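Local coordinates for protein lectin-related NK cell receptor LY49L1 (Mus musculus, PDB 3G8K) that probably recognises MHC class I molecules as a natural killer cell receptor, through the C-type lectin-like domain that makes up this chain, at residues L86-C100 and K105-F117. The protein carries 1 engineered substitution. Sequence-based numbering, arbitrary orientation.
Sequences LALNTMKYNIRDGGC and KTRLDNDNCDKSF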
# COMPACT_ATOMS: atom_id res chain seq x y z
N LEU A 86 -18.57 9.82 6.26
CA LEU A 86 -18.72 9.56 4.84
C LEU A 86 -20.23 9.70 4.42
O LEU A 86 -21.11 8.90 4.86
CB LEU A 86 -18.09 8.18 4.50
CG LEU A 86 -18.02 7.81 3.00
CD1 LEU A 86 -16.92 8.61 2.27
CD2 LEU A 86 -17.80 6.33 2.72
N ALA A 87 -20.53 10.72 3.62
CA ALA A 87 -21.88 10.96 3.14
C ALA A 87 -22.13 10.01 1.97
O ALA A 87 -21.30 9.90 1.05
CB ALA A 87 -22.11 12.44 2.71
N LEU A 88 -23.21 9.26 2.07
CA LEU A 88 -23.57 8.34 1.02
C LEU A 88 -24.78 8.95 0.36
O LEU A 88 -25.72 9.42 1.03
CB LEU A 88 -23.94 6.99 1.61
CG LEU A 88 -22.85 6.25 2.37
CD1 LEU A 88 -23.51 5.15 3.24
CD2 LEU A 88 -21.76 5.69 1.42
N ASN A 89 -24.77 9.00 -0.96
CA ASN A 89 -26.02 9.35 -1.56
C ASN A 89 -26.88 8.05 -1.71
O ASN A 89 -26.62 7.22 -2.58
CB ASN A 89 -25.80 10.11 -2.87
CG ASN A 89 -27.12 10.47 -3.54
OD1 ASN A 89 -27.16 10.67 -4.76
ND2 ASN A 89 -28.20 10.51 -2.75
N THR A 90 -27.85 7.83 -0.81
CA THR A 90 -28.47 6.51 -0.76
C THR A 90 -29.41 6.19 -1.95
O THR A 90 -29.68 5.01 -2.20
CB THR A 90 -29.13 6.15 0.59
OG1 THR A 90 -30.15 7.10 0.89
CG2 THR A 90 -28.07 6.08 1.76
N MET A 91 -29.83 7.22 -2.68
CA MET A 91 -30.53 7.09 -3.96
C MET A 91 -29.64 6.35 -4.97
O MET A 91 -30.14 5.70 -5.88
CB MET A 91 -30.87 8.49 -4.53
CG MET A 91 -32.35 8.74 -4.95
SD MET A 91 -33.46 8.96 -3.52
CE MET A 91 -34.37 7.40 -3.49
N LYS A 92 -28.32 6.46 -4.82
CA LYS A 92 -27.42 5.72 -5.73
C LYS A 92 -27.62 4.19 -5.72
O LYS A 92 -27.14 3.48 -6.66
CB LYS A 92 -25.95 6.02 -5.41
CG LYS A 92 -25.37 7.23 -6.09
CD LYS A 92 -23.88 7.46 -5.67
CE LYS A 92 -23.16 8.48 -6.57
NZ LYS A 92 -23.72 9.86 -6.36
N TYR A 93 -28.26 3.69 -4.64
CA TYR A 93 -28.21 2.26 -4.29
C TYR A 93 -29.60 1.61 -4.28
O TYR A 93 -30.50 1.97 -3.51
CB TYR A 93 -27.40 1.99 -2.98
CG TYR A 93 -26.06 2.71 -2.92
CD1 TYR A 93 -25.04 2.36 -3.78
CD2 TYR A 93 -25.86 3.81 -2.07
CE1 TYR A 93 -23.85 3.02 -3.78
CE2 TYR A 93 -24.64 4.52 -2.08
CZ TYR A 93 -23.65 4.10 -2.93
OH TYR A 93 -22.47 4.76 -3.00
N ASN A 94 -29.78 0.67 -5.19
CA ASN A 94 -31.00 -0.11 -5.23
C ASN A 94 -30.82 -1.37 -4.40
O ASN A 94 -30.03 -2.19 -4.77
CB ASN A 94 -31.33 -0.45 -6.69
CG ASN A 94 -32.75 -0.96 -6.84
OD1 ASN A 94 -33.40 -1.37 -5.86
ND2 ASN A 94 -33.26 -0.91 -8.06
N ILE A 95 -31.53 -1.53 -3.28
CA ILE A 95 -31.33 -2.74 -2.41
C ILE A 95 -31.82 -4.06 -3.03
O ILE A 95 -31.50 -5.15 -2.52
CB ILE A 95 -31.91 -2.58 -0.95
CG1 ILE A 95 -33.43 -2.43 -0.94
CG2 ILE A 95 -31.13 -1.48 -0.16
CD1 ILE A 95 -34.11 -2.80 0.37
N ARG A 96 -32.57 -3.95 -4.14
CA ARG A 96 -33.07 -5.07 -4.96
C ARG A 96 -31.92 -5.76 -5.66
O ARG A 96 -31.96 -6.96 -5.86
CB ARG A 96 -34.02 -4.55 -6.03
CG ARG A 96 -35.47 -4.44 -5.62
CD ARG A 96 -36.22 -3.62 -6.66
NE ARG A 96 -37.63 -3.40 -6.30
CZ ARG A 96 -38.32 -2.28 -6.53
NH1 ARG A 96 -37.76 -1.21 -7.11
NH2 ARG A 96 -39.59 -2.23 -6.14
N ASP A 97 -30.94 -4.95 -6.08
CA ASP A 97 -29.65 -5.35 -6.64
C ASP A 97 -28.51 -5.62 -5.62
O ASP A 97 -27.36 -5.86 -6.04
CB ASP A 97 -29.15 -4.33 -7.63
CG ASP A 97 -30.24 -3.84 -8.58
OD1 ASP A 97 -31.23 -4.59 -8.86
OD2 ASP A 97 -30.09 -2.66 -9.02
N GLY A 98 -28.80 -5.59 -4.32
CA GLY A 98 -27.78 -5.92 -3.31
C GLY A 98 -27.79 -5.11 -2.03
O GLY A 98 -27.83 -3.86 -2.04
N GLY A 99 -27.62 -5.81 -0.90
CA GLY A 99 -27.70 -5.09 0.39
C GLY A 99 -26.40 -4.88 1.13
O GLY A 99 -26.44 -4.43 2.26
N CYS A 100 -25.25 -5.20 0.49
CA CYS A 100 -23.91 -5.07 1.13
C CYS A 100 -23.02 -4.21 0.25
O CYS A 100 -23.14 -4.28 -0.99
CB CYS A 100 -23.29 -6.47 1.32
SG CYS A 100 -24.11 -7.60 2.57
N LYS A 105 -11.71 0.53 -7.07
CA LYS A 105 -11.02 1.77 -7.48
C LYS A 105 -11.91 2.89 -8.00
O LYS A 105 -11.57 4.09 -7.93
CB LYS A 105 -9.97 1.46 -8.55
CG LYS A 105 -8.98 0.38 -8.10
CD LYS A 105 -7.76 0.50 -8.92
CE LYS A 105 -7.04 1.76 -8.60
NZ LYS A 105 -6.35 1.69 -7.29
N THR A 106 -13.06 2.52 -8.53
CA THR A 106 -13.87 3.54 -9.14
C THR A 106 -14.96 4.16 -8.21
O THR A 106 -15.23 5.36 -8.31
CB THR A 106 -14.26 3.16 -10.63
OG1 THR A 106 -15.55 3.65 -10.97
CG2 THR A 106 -14.26 1.63 -10.88
N ARG A 107 -15.55 3.35 -7.31
CA ARG A 107 -16.73 3.76 -6.55
C ARG A 107 -17.08 2.73 -5.50
O ARG A 107 -16.57 1.63 -5.51
CB ARG A 107 -17.96 4.00 -7.47
CG ARG A 107 -18.40 2.82 -8.37
CD ARG A 107 -19.25 3.31 -9.61
NE ARG A 107 -20.01 2.25 -10.24
CZ ARG A 107 -19.51 1.12 -10.77
NH1 ARG A 107 -20.33 0.23 -11.33
NH2 ARG A 107 -18.20 0.85 -10.75
N LEU A 108 -17.96 3.14 -4.58
CA LEU A 108 -18.72 2.27 -3.72
C LEU A 108 -19.87 1.73 -4.59
O LEU A 108 -20.50 2.49 -5.34
CB LEU A 108 -19.22 3.09 -2.54
CG LEU A 108 -18.47 3.00 -1.19
CD1 LEU A 108 -16.92 2.79 -1.26
CD2 LEU A 108 -18.85 4.10 -0.15
N ASP A 109 -20.15 0.42 -4.50
CA ASP A 109 -21.30 -0.15 -5.15
C ASP A 109 -21.97 -1.15 -4.24
O ASP A 109 -21.32 -1.70 -3.35
CB ASP A 109 -20.86 -0.78 -6.47
CG ASP A 109 -22.01 -0.90 -7.47
OD1 ASP A 109 -21.78 -1.53 -8.50
OD2 ASP A 109 -23.13 -0.33 -7.20
N ASN A 110 -23.27 -1.36 -4.36
CA ASN A 110 -23.91 -2.36 -3.57
C ASN A 110 -23.97 -3.64 -4.38
O ASN A 110 -23.96 -3.61 -5.61
CB ASN A 110 -25.31 -1.94 -3.19
CG ASN A 110 -26.23 -1.73 -4.39
OD1 ASN A 110 -25.87 -1.13 -5.42
ND2 ASN A 110 -27.42 -2.20 -4.25
N ASP A 111 -24.09 -4.75 -3.68
CA ASP A 111 -24.08 -6.03 -4.38
C ASP A 111 -24.62 -7.15 -3.49
O ASP A 111 -24.73 -6.99 -2.28
CB ASP A 111 -22.69 -6.35 -4.95
CG ASP A 111 -22.79 -7.19 -6.23
OD1 ASP A 111 -23.81 -7.94 -6.38
OD2 ASP A 111 -21.95 -7.08 -7.14
N ASN A 112 -24.94 -8.30 -4.12
CA ASN A 112 -25.41 -9.47 -3.46
C ASN A 112 -24.50 -9.86 -2.33
O ASN A 112 -23.36 -10.26 -2.59
CB ASN A 112 -25.40 -10.61 -4.49
CG ASN A 112 -26.23 -11.81 -4.07
OD1 ASN A 112 -26.27 -12.21 -2.91
ND2 ASN A 112 -26.93 -12.36 -5.02
N CYS A 113 -25.02 -9.90 -1.12
CA CYS A 113 -24.21 -10.29 0.05
C CYS A 113 -23.60 -11.68 -0.03
O CYS A 113 -22.72 -12.02 0.74
CB CYS A 113 -25.01 -10.20 1.32
SG CYS A 113 -25.69 -8.55 1.65
N ASP A 114 -24.06 -12.47 -0.99
CA ASP A 114 -23.65 -13.90 -1.13
C ASP A 114 -22.54 -14.07 -2.12
O ASP A 114 -21.95 -15.18 -2.24
CB ASP A 114 -24.82 -14.68 -1.71
CG ASP A 114 -24.52 -16.17 -1.84
OD1 ASP A 114 -24.37 -16.77 -0.72
OD2 ASP A 114 -24.38 -16.70 -3.01
N LYS A 115 -22.28 -13.03 -2.93
CA LYS A 115 -21.14 -13.13 -3.79
C LYS A 115 -19.88 -13.07 -2.92
O LYS A 115 -19.87 -12.44 -1.87
CB LYS A 115 -21.11 -12.02 -4.87
CG LYS A 115 -22.01 -12.30 -6.03
CD LYS A 115 -21.97 -11.36 -7.16
CE LYS A 115 -20.75 -11.36 -7.98
NZ LYS A 115 -20.40 -12.70 -8.54
N SER A 116 -18.80 -13.67 -3.43
CA SER A 116 -17.47 -13.81 -2.83
C SER A 116 -16.56 -12.73 -3.45
O SER A 116 -16.28 -12.75 -4.68
CB SER A 116 -16.94 -15.24 -3.16
OG SER A 116 -17.63 -16.23 -2.39
N PHE A 117 -16.16 -11.74 -2.62
CA PHE A 117 -15.16 -10.68 -2.92
C PHE A 117 -13.98 -10.70 -1.88
O PHE A 117 -14.08 -11.34 -0.83
CB PHE A 117 -15.86 -9.27 -3.00
CG PHE A 117 -16.87 -9.19 -4.14
CD1 PHE A 117 -18.22 -9.21 -3.90
CD2 PHE A 117 -16.44 -9.16 -5.45
CE1 PHE A 117 -19.15 -9.16 -4.94
CE2 PHE A 117 -17.36 -9.15 -6.50
CZ PHE A 117 -18.72 -9.11 -6.22
O HOH W 1 -24.47 1.84 -7.45
O HOH W 2 -21.38 4.86 -5.25
O HOH W 3 -27.76 -0.47 -7.16
O HOH W 4 -27.95 -8.72 -0.90
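The amide of Asn110 reaches into the loop before strand 100-104 and its single nitrogen, ND2, serves two backbone carbonyls. The bond from Asn110 ND2 to Gly98 O is 2.8 Å long and nearly straight at 166°. It meets a lone pair of that oxygen and lies close to the plane of the amide. The second bond, to Asn94 O, is weak because it is bent to 126°. CB of Asn110 already faces the loop, and chi1 of 62° brings ND2 between the two carbonyls. OD1 accepts from a water that also takes the N-H of Asn94, tying both ends of the amide to the loop.

Tyr93 and Asn110 run alongside in opposite senses, Tyr93 CD1 3.9 Å from Asn110 OD1, their planes steeply inclined. Asn110 OD1 and Leu108 O lie at the edge of the Tyr93 ring, and Lys92 CB sits over one face. A second water links Tyr93 OH to Leu108 O. Leu108 CD2 meets Leu88 CD2 at 3.7 Å and Leu86 CD2 at 3.8 Å. Leu51 of helix 48-57 touches Leu86 and Leu108.

At the other end, Cys100 and Asp111 form an antiparallel hydrogen-bonded pair. Asp111 N donates to Cys100 O at 2.9 Å, and the return bond is weak. The Cys100-Cys113 disulfide closes this end. Gly98 CA lies 3.4 Å from Asp111 C, too close for a side chain, and its phi would jam a CB against Asp97 O. Together these contacts tie the loop to strand 108-111, with the second conserved disulfide of the C-type lectin-like fold at the base.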